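Local atomic coordinates of hypothetical protein (Anabaena variabilis, PDB entry 2OBN), a protein that is of unknown function but combines a Rossmann-like domain with a P-loop NTPase-like domain, and so may bind nucleotides. Residues Leu13-Thr18 / Trp93-Thr98; Gly17-Ile22 / Arg51-Ile56; Ile41-Ala46 / Pro89-Ile94; Gly109-Leu114 / Leu203-Val208. The protein carries 2 engineered substitutions. All blocks are in the same frame, centred on the assembly; numbering follows the deposited sequence.

Interaction 1 (Leu13-Thr18 / Trp93-Thr98); sequences LLHEGT and WIELKT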
loop_
_atom_site.group_PDB
_atom_site.type_symbol
_atom_site.label_atom_id
_atom_site.label_comp_id
_atom_site.label_asym_id
_atom_site.label_seq_id
_atom_site.Cartn_x
_atom_site.Cartn_y
_atom_site.Cartn_z
ATOM N N LEU B 13 2.093 11.346 26.748
ATOM C CA LEU B 13 0.711 11.817 26.770
ATOM C C LEU B 13 -0.094 10.536 26.612
ATOM O O LEU B 13 0.015 9.869 25.584
ATOM C CB LEU B 13 0.422 12.785 25.617
ATOM C CG LEU B 13 -0.970 13.435 25.630
ATOM C CD1 LEU B 13 -1.096 14.402 26.817
ATOM C CD2 LEU B 13 -1.267 14.157 24.318
ATOM N N LEU B 14 -0.874 10.178 27.626
ATOM C CA LEU B 14 -1.582 8.904 27.602
ATOM C C LEU B 14 -2.983 8.982 28.221
ATOM O O LEU B 14 -3.435 8.003 28.821
ATOM C CB LEU B 14 -0.705 7.842 28.309
ATOM C CG LEU B 14 -0.919 6.318 28.159
ATOM C CD1 LEU B 14 -1.064 5.835 26.727
ATOM C CD2 LEU B 14 0.236 5.582 28.821
ATOM N N HIS B 15 -3.672 10.119 28.042
ATOM C CA HIS B 15 -5.032 10.310 28.583
ATOM C C HIS B 15 -5.998 9.271 28.056
ATOM O O HIS B 15 -6.173 9.160 26.841
ATOM C CB HIS B 15 -5.630 11.683 28.238
ATOM C CG HIS B 15 -4.920 12.839 28.863
ATOM N ND1 HIS B 15 -4.919 13.066 30.219
ATOM C CD2 HIS B 15 -4.222 13.857 28.310
ATOM C CE1 HIS B 15 -4.225 14.158 30.478
ATOM N NE2 HIS B 15 -3.790 14.656 29.335
ATOM N N GLU B 16 -6.631 8.535 28.976
ATOM C CA GLU B 16 -7.599 7.467 28.646
ATOM C C GLU B 16 -6.995 6.205 28.011
ATOM O O GLU B 16 -7.721 5.249 27.775
ATOM C CB GLU B 16 -8.731 7.979 27.749
ATOM C CG GLU B 16 -9.445 9.200 28.295
ATOM C CD GLU B 16 -10.669 9.577 27.474
ATOM O OE1 GLU B 16 -10.560 9.675 26.224
ATOM O OE2 GLU B 16 -11.739 9.785 28.097
ATOM N N GLY B 17 -5.684 6.188 27.755
ATOM C CA GLY B 17 -5.039 5.040 27.152
ATOM C C GLY B 17 -4.288 4.101 28.085
ATOM O O GLY B 17 -3.874 3.033 27.639
ATOM N N THR B 18 -4.076 4.466 29.350
ATOM C CA THR B 18 -3.329 3.576 30.242
ATOM C C THR B 18 -4.099 2.286 30.484
ATOM O O THR B 18 -3.530 1.210 30.373
ATOM C CB THR B 18 -2.949 4.217 31.598
ATOM O OG1 THR B 18 -2.350 5.506 31.390
ATOM C CG2 THR B 18 -1.960 3.322 32.355
ATOM N N TRP B 93 -4.634 19.788 22.006
ATOM C CA TRP B 93 -3.916 21.059 21.790
ATOM C C TRP B 93 -3.393 21.738 23.058
ATOM O O TRP B 93 -2.262 22.209 23.083
ATOM C CB TRP B 93 -4.780 22.061 21.001
ATOM C CG TRP B 93 -5.178 21.567 19.651
ATOM C CD1 TRP B 93 -6.414 21.144 19.271
ATOM C CD2 TRP B 93 -4.323 21.395 18.514
ATOM N NE1 TRP B 93 -6.394 20.741 17.961
ATOM C CE2 TRP B 93 -5.120 20.880 17.471
ATOM C CE3 TRP B 93 -2.964 21.637 18.270
ATOM C CZ2 TRP B 93 -4.605 20.603 16.201
ATOM C CZ3 TRP B 93 -2.454 21.357 17.012
ATOM C CH2 TRP B 93 -3.272 20.845 15.994
ATOM N N ILE B 94 -4.222 21.801 24.092
ATOM C CA ILE B 94 -3.817 22.417 25.356
ATOM C C ILE B 94 -2.557 21.732 25.901
ATOM O O ILE B 94 -1.594 22.410 26.292
ATOM C CB ILE B 94 -4.949 22.361 26.412
ATOM C CG1 ILE B 94 -6.103 23.287 26.007
ATOM C CG2 ILE B 94 -4.424 22.780 27.792
ATOM C CD1 ILE B 94 -7.379 23.088 26.821
ATOM N N GLU B 95 -2.575 20.396 25.910
ATOM C CA GLU B 95 -1.449 19.606 26.416
ATOM C C GLU B 95 -0.197 19.792 25.566
ATOM O O GLU B 95 0.909 19.926 26.095
ATOM C CB GLU B 95 -1.827 18.120 26.517
ATOM C CG GLU B 95 -2.941 17.775 27.546
ATOM C CD GLU B 95 -2.549 18.000 29.023
ATOM O OE1 GLU B 95 -2.125 19.114 29.393
ATOM O OE2 GLU B 95 -2.702 17.060 29.834
ATOM N N LEU B 96 -0.387 19.828 24.252
ATOM C CA LEU B 96 0.716 20.023 23.318
ATOM C C LEU B 96 1.334 21.401 23.515
ATOM O O LEU B 96 2.552 21.530 23.683
ATOM C CB LEU B 96 0.237 19.856 21.866
ATOM C CG LEU B 96 -0.412 18.508 21.510
ATOM C CD1 LEU B 96 -0.809 18.456 20.032
ATOM C CD2 LEU B 96 0.475 17.322 21.863
ATOM N N LYS B 97 0.493 22.429 23.515
ATOM C CA LYS B 97 0.961 23.812 23.688
ATOM C C LYS B 97 1.669 24.039 25.023
ATOM O O LYS B 97 2.666 24.758 25.075
ATOM C CB LYS B 97 -0.199 24.795 23.533
ATOM C CG LYS B 97 -0.735 24.887 22.104
ATOM C CD LYS B 97 -1.807 25.945 21.993
ATOM C CE LYS B 97 -2.251 26.146 20.567
ATOM N NZ LYS B 97 -3.157 27.336 20.480
ATOM N N THR B 98 1.155 23.425 26.086
ATOM C CA THR B 98 1.751 23.524 27.420
ATOM C C THR B 98 3.171 22.948 27.445
ATOM O O THR B 98 4.068 23.511 28.082
ATOM C CB THR B 98 0.885 22.796 28.474
ATOM O OG1 THR B 98 -0.444 23.327 28.445
ATOM C CG2 THR B 98 1.473 22.951 29.873
#
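H15 and E95 are joined by the one hydrogen bond between these two segments. NE2 of H15 donates to OE2 of E95 over 2.7 Å, with an angle of 150° at the hydrogen. The carboxylate oxygen sits at the edge of the imidazole, almost in its plane, and accepts the N-H on its anti lone pair, the one turned away from OE1. Ring and carboxylate are nearly coplanar, their planes only 22° apart. The other ring nitrogen, ND1, is bonded to the backbone N of R43, so H15 is held at both nitrogens and its ring has little freedom to turn. E95 OE2 also receives a weak bond from V66 N.

The segment 13-18 begins at the end of strand 10-13, a central strand of the parallel Rossmann-like sheet. The segment 93-98 belongs to helix 92-101, the crossover from strand 76-79 to its neighbour 105-108.

The apolar contacts lie beside the polar one. L13 keeps CG anti to its backbone N (chi1 -175°), and its CD1 rests 3.8 Å from E95 CB. E95 is bent at chi2: its CB and CG pack against the leucine while its carboxylate serves the histidine. More loosely, L13 CD2 meets L96 CD2 at 4.4 Å, and both leucines also lean on L77 of strand 76-79.

Interaction 2 (Gly17-Ile22 / Arg51-Ile56); sequences GTTGTI and REITGI
T19 and I53 mark the closest backbone approach, with CA atoms 6.5 Å apart, where the loop 17-22 passes the last turn of the helix in 51-56. That helix stops after T54: G55 N still bonds back to R51 O, but G55 itself turns to positive phi (87°) and the chain leaves the helix.

The closest contacts are between methyl and aliphatic carbons, with no hydrogen bond across the segments. T18 CG2 reaches T54 CG2 at 3.6 Å and brushes I53 CD1 at 4.0 Å, while T19 CG2 lies 3.7 Å from I53 CB. T18 has its CG2 anti to the backbone N, which sends the methyl to the helix and leaves OG1 bonded to D42. T54 divides its work in the same way. Its CG2 packs on T18, while its OG1 accepts from I56 N (3.1 Å, 167°) in an ST turn and is also bonded to L50 O. Replacing T54 by an alanine would probably leave I56 N without its hydroxyl acceptor and open a gap beside the T18 methyl.

The contact lies at the C-terminal edge of the parallel Rossmann-like sheet, where the loop after strand 10-13 meets the short helix after strand 37-41; the loops at this edge carry the cofactor site in classical Rossmann folds.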
loop_
_atom_site.group_PDB
_atom_site.type_symbol
_atom_site.label_atom_id
_atom_site.label_comp_id
_atom_site.label_asym_id
_atom_site.label_seq_id
_atom_site.Cartn_x
_atom_site.Cartn_y
_atom_site.Cartn_z
ATOM N N GLY B 17 -5.684 6.188 27.755
ATOM C CA GLY B 17 -5.039 5.040 27.152
ATOM C C GLY B 17 -4.288 4.101 28.085
ATOM O O GLY B 17 -3.874 3.033 27.639
ATOM N N THR B 18 -4.076 4.466 29.350
ATOM C CA THR B 18 -3.329 3.576 30.242
ATOM C C THR B 18 -4.099 2.286 30.484
ATOM O O THR B 18 -3.530 1.210 30.373
ATOM C CB THR B 18 -2.949 4.217 31.598
ATOM O OG1 THR B 18 -2.350 5.506 31.390
ATOM C CG2 THR B 18 -1.960 3.322 32.355
ATOM N N THR B 19 -5.381 2.407 30.823
ATOM C CA THR B 19 -6.262 1.250 31.043
ATOM C C THR B 19 -7.374 1.132 29.997
ATOM O O THR B 19 -8.178 0.197 30.056
ATOM C CB THR B 19 -6.926 1.283 32.444
ATOM O OG1 THR B 19 -7.697 2.487 32.598
ATOM C CG2 THR B 19 -5.876 1.197 33.531
ATOM N N GLY B 20 -7.423 2.069 29.054
ATOM C CA GLY B 20 -8.431 2.055 28.006
ATOM C C GLY B 20 -7.919 1.324 26.785
ATOM O O GLY B 20 -7.039 0.464 26.898
ATOM N N THR B 21 -8.461 1.686 25.621
ATOM C CA THR B 21 -8.101 1.066 24.343
ATOM C C THR B 21 -7.268 1.926 23.369
ATOM O O THR B 21 -6.691 1.384 22.431
ATOM C CB THR B 21 -9.387 0.641 23.589
ATOM O OG1 THR B 21 -10.241 1.775 23.423
ATOM C CG2 THR B 21 -10.151 -0.438 24.367
ATOM N N ILE B 22 -7.202 3.240 23.582
ATOM C CA ILE B 22 -6.493 4.162 22.655
ATOM C C ILE B 22 -4.980 4.411 22.897
ATOM O O ILE B 22 -4.333 5.103 22.088
ATOM C CB ILE B 22 -7.201 5.542 22.594
ATOM C CG1 ILE B 22 -7.148 6.276 23.951
ATOM C CG2 ILE B 22 -8.631 5.372 22.144
ATOM C CD1 ILE B 22 -7.731 7.674 23.931
ATOM N N ARG B 51 2.202 -0.755 37.250
ATOM C CA ARG B 51 2.241 -2.224 37.265
ATOM C C ARG B 51 0.874 -2.854 37.527
ATOM O O ARG B 51 0.462 -3.758 36.799
ATOM C CB ARG B 51 3.232 -2.743 38.324
ATOM C CG ARG B 51 3.436 -4.285 38.316
ATOM C CD ARG B 51 4.136 -4.798 39.576
ATOM N N GLU B 52 0.182 -2.393 38.565
ATOM C CA GLU B 52 -1.105 -2.988 38.920
ATOM C C GLU B 52 -2.172 -2.833 37.847
ATOM O O GLU B 52 -2.888 -3.786 37.564
ATOM C CB GLU B 52 -1.626 -2.452 40.260
ATOM C CG GLU B 52 -0.744 -2.792 41.464
ATOM C CD GLU B 52 -0.392 -4.276 41.558
ATOM O OE1 GLU B 52 -1.290 -5.133 41.371
ATOM O OE2 GLU B 52 0.796 -4.575 41.821
ATOM N N ILE B 53 -2.240 -1.666 37.221
ATOM C CA ILE B 53 -3.285 -1.389 36.229
ATOM C C ILE B 53 -2.970 -1.803 34.777
ATOM O O ILE B 53 -3.895 -1.978 33.982
ATOM C CB ILE B 53 -3.747 0.086 36.336
ATOM C CG1 ILE B 53 -2.710 1.071 35.785
ATOM C CG2 ILE B 53 -4.075 0.409 37.793
ATOM C CD1 ILE B 53 -3.038 2.524 36.100
ATOM N N THR B 54 -1.684 -1.977 34.447
ATOM C CA THR B 54 -1.242 -2.409 33.109
ATOM C C THR B 54 -0.594 -3.798 33.055
ATOM O O THR B 54 -0.693 -4.484 32.043
ATOM C CB THR B 54 -0.183 -1.449 32.535
ATOM O OG1 THR B 54 0.970 -1.452 33.384
ATOM C CG2 THR B 54 -0.725 -0.046 32.444
ATOM N N GLY B 55 0.093 -4.195 34.124
ATOM C CA GLY B 55 0.832 -5.454 34.143
ATOM C C GLY B 55 2.256 -5.313 33.602
ATOM O O GLY B 55 2.952 -6.310 33.430
ATOM N N ILE B 56 2.688 -4.080 33.325
ATOM C CA ILE B 56 4.043 -3.799 32.851
ATOM C C ILE B 56 4.940 -3.634 34.083
ATOM O O ILE B 56 4.608 -2.868 34.989
ATOM C CB ILE B 56 4.093 -2.497 32.014
ATOM C CG1 ILE B 56 3.164 -2.603 30.797
ATOM C CG2 ILE B 56 5.544 -2.183 31.596
ATOM C CD1 ILE B 56 2.996 -1.294 30.015
#

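Interaction 3 (Ile41-Ala46 / Pro89-Ile94); sequences IDRNCA and PDDYWI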
loop_
_atom_site.group_PDB
_atom_site.type_symbol
_atom_site.label_atom_id
_atom_site.label_comp_id
_atom_site.label_asym_id
_atom_site.label_seq_id
_atom_site.Cartn_x
_atom_site.Cartn_y
_atom_site.Cartn_z
ATOM N N ILE B 41 1.196 10.611 31.537
ATOM C CA ILE B 41 0.149 11.608 31.698
ATOM C C ILE B 41 -1.200 11.001 31.351
ATOM O O ILE B 41 -1.480 10.722 30.183
ATOM C CB ILE B 41 0.444 12.845 30.821
ATOM C CG1 ILE B 41 1.757 13.498 31.267
ATOM C CG2 ILE B 41 -0.690 13.872 30.911
ATOM C CD1 ILE B 41 2.363 14.423 30.223
ATOM N N ASP B 42 -2.023 10.788 32.376
ATOM C CA ASP B 42 -3.373 10.252 32.194
ATOM C C ASP B 42 -4.254 10.678 33.377
ATOM O O ASP B 42 -4.085 10.191 34.493
ATOM C CB ASP B 42 -3.331 8.725 32.056
ATOM C CG ASP B 42 -4.700 8.110 31.778
ATOM O OD1 ASP B 42 -5.685 8.849 31.579
ATOM O OD2 ASP B 42 -4.790 6.865 31.742
ATOM N N ARG B 43 -5.184 11.596 33.102
ATOM C CA ARG B 43 -6.123 12.139 34.094
ATOM C C ARG B 43 -7.032 11.093 34.759
ATOM O O ARG B 43 -7.487 11.295 35.874
ATOM C CB ARG B 43 -6.972 13.256 33.471
ATOM C CG ARG B 43 -7.751 12.855 32.233
ATOM C CD ARG B 43 -8.593 14.005 31.708
ATOM N NE ARG B 43 -9.238 13.612 30.456
ATOM C CZ ARG B 43 -8.798 13.874 29.221
ATOM N NH1 ARG B 43 -7.697 14.599 28.991
ATOM N NH2 ARG B 43 -9.504 13.422 28.193
ATOM N N ASN B 44 -7.304 9.998 34.056
ATOM C CA ASN B 44 -8.079 8.893 34.591
ATOM C C ASN B 44 -7.300 8.002 35.578
ATOM O O ASN B 44 -7.907 7.256 36.342
ATOM C CB ASN B 44 -8.573 7.998 33.442
ATOM C CG ASN B 44 -9.586 8.684 32.543
ATOM O OD1 ASN B 44 -9.831 9.878 32.659
ATOM N ND2 ASN B 44 -10.191 7.912 31.649
ATOM N N CYS B 45 -5.971 8.074 35.561
ATOM C CA CYS B 45 -5.120 7.199 36.380
ATOM C C CYS B 45 -4.118 7.901 37.309
ATOM O O CYS B 45 -3.238 7.251 37.873
ATOM C CB CYS B 45 -4.351 6.261 35.432
ATOM S SG CYS B 45 -5.438 5.169 34.500
ATOM N N ALA B 46 -4.261 9.204 37.492
ATOM C CA ALA B 46 -3.319 9.963 38.308
ATOM C C ALA B 46 -3.125 9.361 39.704
ATOM O O ALA B 46 -4.091 9.083 40.411
ATOM C CB ALA B 46 -3.762 11.424 38.405
ATOM N N PRO B 89 -7.881 15.255 18.252
ATOM C CA PRO B 89 -8.984 15.718 19.103
ATOM C C PRO B 89 -8.724 17.109 19.677
ATOM O O PRO B 89 -7.574 17.485 19.898
ATOM C CB PRO B 89 -9.038 14.661 20.211
ATOM C CG PRO B 89 -8.443 13.448 19.578
ATOM C CD PRO B 89 -7.307 14.001 18.765
ATOM N N ASP B 90 -9.797 17.856 19.912
ATOM C CA ASP B 90 -9.699 19.232 20.389
ATOM C C ASP B 90 -9.009 19.376 21.748
ATOM O O ASP B 90 -8.386 20.403 22.011
ATOM C CB ASP B 90 -11.092 19.882 20.442
ATOM N N ASP B 91 -9.113 18.358 22.604
ATOM C CA ASP B 91 -8.504 18.420 23.945
ATOM C C ASP B 91 -6.984 18.190 23.978
ATOM O O ASP B 91 -6.346 18.439 25.002
ATOM C CB ASP B 91 -9.239 17.502 24.945
ATOM C CG ASP B 91 -9.226 16.026 24.544
ATOM O OD1 ASP B 91 -8.728 15.675 23.458
ATOM O OD2 ASP B 91 -9.740 15.207 25.335
ATOM N N TYR B 92 -6.407 17.737 22.867
ATOM C CA TYR B 92 -4.955 17.499 22.787
ATOM C C TYR B 92 -4.144 18.795 22.751
ATOM O O TYR B 92 -3.103 18.877 23.386
ATOM C CB TYR B 92 -4.594 16.700 21.524
ATOM C CG TYR B 92 -4.854 15.199 21.535
ATOM C CD1 TYR B 92 -5.910 14.638 22.253
ATOM C CD2 TYR B 92 -4.098 14.353 20.717
ATOM C CE1 TYR B 92 -6.153 13.265 22.222
ATOM C CE2 TYR B 92 -4.346 12.984 20.659
ATOM C CZ TYR B 92 -5.374 12.442 21.415
ATOM O OH TYR B 92 -5.618 11.084 21.357
ATOM N N TRP B 93 -4.634 19.788 22.006
ATOM C CA TRP B 93 -3.916 21.059 21.790
ATOM C C TRP B 93 -3.393 21.738 23.058
ATOM O O TRP B 93 -2.262 22.209 23.083
ATOM C CB TRP B 93 -4.780 22.061 21.001
ATOM C CG TRP B 93 -5.178 21.567 19.651
ATOM C CD1 TRP B 93 -6.414 21.144 19.271
ATOM C CD2 TRP B 93 -4.323 21.395 18.514
ATOM N NE1 TRP B 93 -6.394 20.741 17.961
ATOM C CE2 TRP B 93 -5.120 20.880 17.471
ATOM C CE3 TRP B 93 -2.964 21.637 18.270
ATOM C CZ2 TRP B 93 -4.605 20.603 16.201
ATOM C CZ3 TRP B 93 -2.454 21.357 17.012
ATOM C CH2 TRP B 93 -3.272 20.845 15.994
ATOM N N ILE B 94 -4.222 21.801 24.092
ATOM C CA ILE B 94 -3.817 22.417 25.356
ATOM C C ILE B 94 -2.557 21.732 25.901
ATOM O O ILE B 94 -1.594 22.410 26.292
ATOM C CB ILE B 94 -4.949 22.361 26.412
ATOM C CG1 ILE B 94 -6.103 23.287 26.007
ATOM C CG2 ILE B 94 -4.424 22.780 27.792
ATOM C CD1 ILE B 94 -7.379 23.088 26.821
HETATM O O HOH W 1 -7.462 13.473 25.892
#
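D91 OD2 is gripped twice, by R43 and by a water. The water donates to D91 OD2 over 2.9 Å, and R43 NH2 forms a salt bridge with D91 OD2 whose hydrogen bond is weak, 3.4 Å long and bent to 138°. The same water accepts from R43 NH2 at 3.1 Å, closing a small triangle that shores up a loose ion pair. The two side chains run at about a right angle, and the guanidinium and carboxylate planes stand 54° apart, so the groups do not pair flat against each other. R43 spans the space with a chain extended from CG to NE, for the backbones stay well apart, 12.2 Å between R43 CA and D91 CA.

Around R43 the backbone is shaped by an Asx turn, in which D42 OD1 takes N44 N at 3.2 Å from above the carboxylate plane; D42 OD1 also accepts from E16 N, and R43 N is hydrogen-bonded to H15 ND1. Next to D91, P89 CD lies 3.5 Å above the centre of the Y92 ring.

The bridge lies at the surface of the Rossmann-like domain. It links the loop between strand 37-41 and helix 50-54 to the N-terminal region of helix 92-101, while I41, ending its strand, packs inward on strands 10-13 and 62-63.

Interaction 4 (Gly109-Leu114 / Leu203-Val208); sequences GLHTPL and LDAVRV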
loop_
_atom_site.group_PDB
_atom_site.type_symbol
_atom_site.label_atom_id
_atom_site.label_comp_id
_atom_site.label_asym_id
_atom_site.label_seq_id
_atom_site.Cartn_x
_atom_site.Cartn_y
_atom_site.Cartn_z
ATOM N N GLY B 109 3.435 10.428 16.551
ATOM C CA GLY B 109 3.295 9.239 15.729
ATOM C C GLY B 109 2.001 9.191 14.928
ATOM O O GLY B 109 1.786 8.270 14.151
ATOM N N LEU B 110 1.141 10.184 15.110
ATOM C CA LEU B 110 -0.137 10.221 14.425
ATOM C C LEU B 110 0.067 10.506 12.951
ATOM O O LEU B 110 1.113 11.027 12.566
ATOM C CB LEU B 110 -1.022 11.314 15.016
ATOM C CG LEU B 110 -1.398 11.234 16.490
ATOM C CD1 LEU B 110 -2.282 12.425 16.806
ATOM C CD2 LEU B 110 -2.116 9.955 16.808
ATOM N N HIS B 111 -0.937 10.163 12.139
ATOM C CA HIS B 111 -0.890 10.413 10.698
ATOM C C HIS B 111 -0.835 11.908 10.389
ATOM O O HIS B 111 -0.186 12.315 9.431
ATOM C CB HIS B 111 -2.109 9.815 9.968
ATOM C CG HIS B 111 -1.970 8.369 9.570
ATOM N ND1 HIS B 111 -1.191 7.959 8.508
ATOM C CD2 HIS B 111 -2.594 7.255 10.024
ATOM C CE1 HIS B 111 -1.307 6.654 8.350
ATOM N NE2 HIS B 111 -2.155 6.201 9.255
ATOM N N THR B 112 -1.549 12.713 11.178
ATOM C CA THR B 112 -1.589 14.163 10.968
ATOM C C THR B 112 -0.266 14.803 11.430
ATOM O O THR B 112 0.099 14.700 12.615
ATOM C CB THR B 112 -2.763 14.803 11.740
ATOM O OG1 THR B 112 -4.004 14.214 11.322
ATOM C CG2 THR B 112 -2.815 16.311 11.509
ATOM N N PRO B 113 0.458 15.463 10.504
ATOM C CA PRO B 113 1.736 16.088 10.863
ATOM C C PRO B 113 1.571 17.391 11.666
ATOM O O PRO B 113 0.734 18.227 11.325
ATOM C CB PRO B 113 2.377 16.366 9.508
ATOM C CG PRO B 113 1.244 16.538 8.591
ATOM C CD PRO B 113 0.134 15.663 9.086
ATOM N N LEU B 114 2.374 17.543 12.718
ATOM C CA LEU B 114 2.306 18.689 13.615
ATOM C C LEU B 114 3.482 19.685 13.546
ATOM O O LEU B 114 3.418 20.749 14.168
ATOM C CB LEU B 114 2.183 18.170 15.046
ATOM C CG LEU B 114 0.922 17.375 15.392
ATOM C CD1 LEU B 114 1.000 16.877 16.836
ATOM C CD2 LEU B 114 -0.339 18.188 15.187
ATOM N N LEU B 203 5.634 2.325 7.691
ATOM C CA LEU B 203 5.123 1.873 6.396
ATOM C C LEU B 203 3.688 2.245 6.056
ATOM O O LEU B 203 3.400 2.508 4.890
ATOM C CB LEU B 203 5.273 0.358 6.288
ATOM C CG LEU B 203 4.946 -0.290 4.947
ATOM C CD1 LEU B 203 5.878 0.224 3.871
ATOM C CD2 LEU B 203 5.041 -1.806 5.061
ATOM N N ASP B 204 2.791 2.309 7.043
ATOM C CA ASP B 204 1.378 2.607 6.740
ATOM C C ASP B 204 1.112 4.043 6.285
ATOM O O ASP B 204 0.011 4.356 5.822
ATOM C CB ASP B 204 0.430 2.174 7.866
ATOM C CG ASP B 204 0.522 3.042 9.122
ATOM O OD1 ASP B 204 1.214 4.067 9.154
ATOM O OD2 ASP B 204 -0.143 2.671 10.109
ATOM N N ALA B 205 2.117 4.905 6.440
ATOM C CA ALA B 205 2.069 6.289 5.982
ATOM C C ALA B 205 2.841 6.485 4.673
ATOM O O ALA B 205 2.946 7.616 4.185
ATOM C CB ALA B 205 2.636 7.193 7.047
ATOM N N VAL B 206 3.426 5.411 4.129
ATOM C CA VAL B 206 4.149 5.498 2.854
ATOM C C VAL B 206 3.144 5.349 1.705
ATOM O O VAL B 206 2.165 4.589 1.812
ATOM C CB VAL B 206 5.245 4.409 2.733
ATOM C CG1 VAL B 206 5.938 4.467 1.354
ATOM C CG2 VAL B 206 6.282 4.563 3.842
ATOM N N ARG B 207 3.371 6.080 0.613
ATOM C CA ARG B 207 2.491 5.976 -0.559
ATOM C C ARG B 207 2.607 4.572 -1.134
ATOM O O ARG B 207 3.691 3.980 -1.112
ATOM C CB ARG B 207 2.863 7.009 -1.628
ATOM C CG ARG B 207 2.536 8.445 -1.246
ATOM C CD ARG B 207 3.201 9.429 -2.190
ATOM N NE ARG B 207 4.637 9.544 -1.937
ATOM C CZ ARG B 207 5.465 10.357 -2.594
ATOM N NH1 ARG B 207 5.034 11.125 -3.582
ATOM N NH2 ARG B 207 6.748 10.393 -2.276
ATOM N N VAL B 208 1.493 4.069 -1.663
ATOM C CA VAL B 208 1.415 2.700 -2.199
ATOM C C VAL B 208 2.566 2.360 -3.159
ATOM O O VAL B 208 3.236 1.337 -2.982
ATOM C CB VAL B 208 0.013 2.436 -2.819
ATOM C CG1 VAL B 208 -0.008 1.236 -3.767
ATOM C CG2 VAL B 208 -1.023 2.258 -1.724
#
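H111 reaches D204 because its CG stands beside the backbone N (chi1 -86°) and the ring is then swung over to the 3-10 turn 203-205. D204 answers with CG set between its own N and carbonyl carbon (chi1 72°), which brings the carboxylate up to the imidazole at a slant. The touching atom is CE1: it lies 3.7 Å from D204 O, which meets the ring edge in plane, and equally far from D204 OD1. Ring and carboxylate planes are 29° apart, but no hydrogen bond joins the two. A205 adds its CB, 4.2 Å from H111 ND1.

The polar ends are spent elsewhere. H111 NE2 bonds to D209 of the second subunit, whose F210 ring also meets the imidazole. D204 OD2 makes a salt bridge with R134, which probably helps to offset the nearness of D204 to that same D209. A leucine in place of H111 is likely to leave D209 of that subunit without its hydrogen-bond partner and to lose the ring contact with F210. A tetraethylene glycol, probably from the crystallisation liquor, lies about 4 Å from the histidine side chain.

The contact thus joins the loop after strand 105-108, in the Rossmann-like sheet, to the loop between helices 191-197 and 208-222 of the P-loop domain, right beside the second subunit.

In the fold
Interactions 1, 2 and 3 all lie in the Rossmann-like domain. Interactions 1 and 3 have centres just 4 Å apart and share helix 92-101; interaction 2 is about 16 Å from the centre of interaction 1 and starts from the same loop after strand 10-13. Along the chain the segments of interactions 2 and 3 alternate, and D42 binds this loop to the next one. Together they knit the loops after strands 10-13 and 37-41 to the helices around them. Interaction 4 comes later, 20 to 25 Å from the other centres, yet L114 packs on W93 and L96 of helix 92-101. It carries the connection on to the P-loop domain and the dimer.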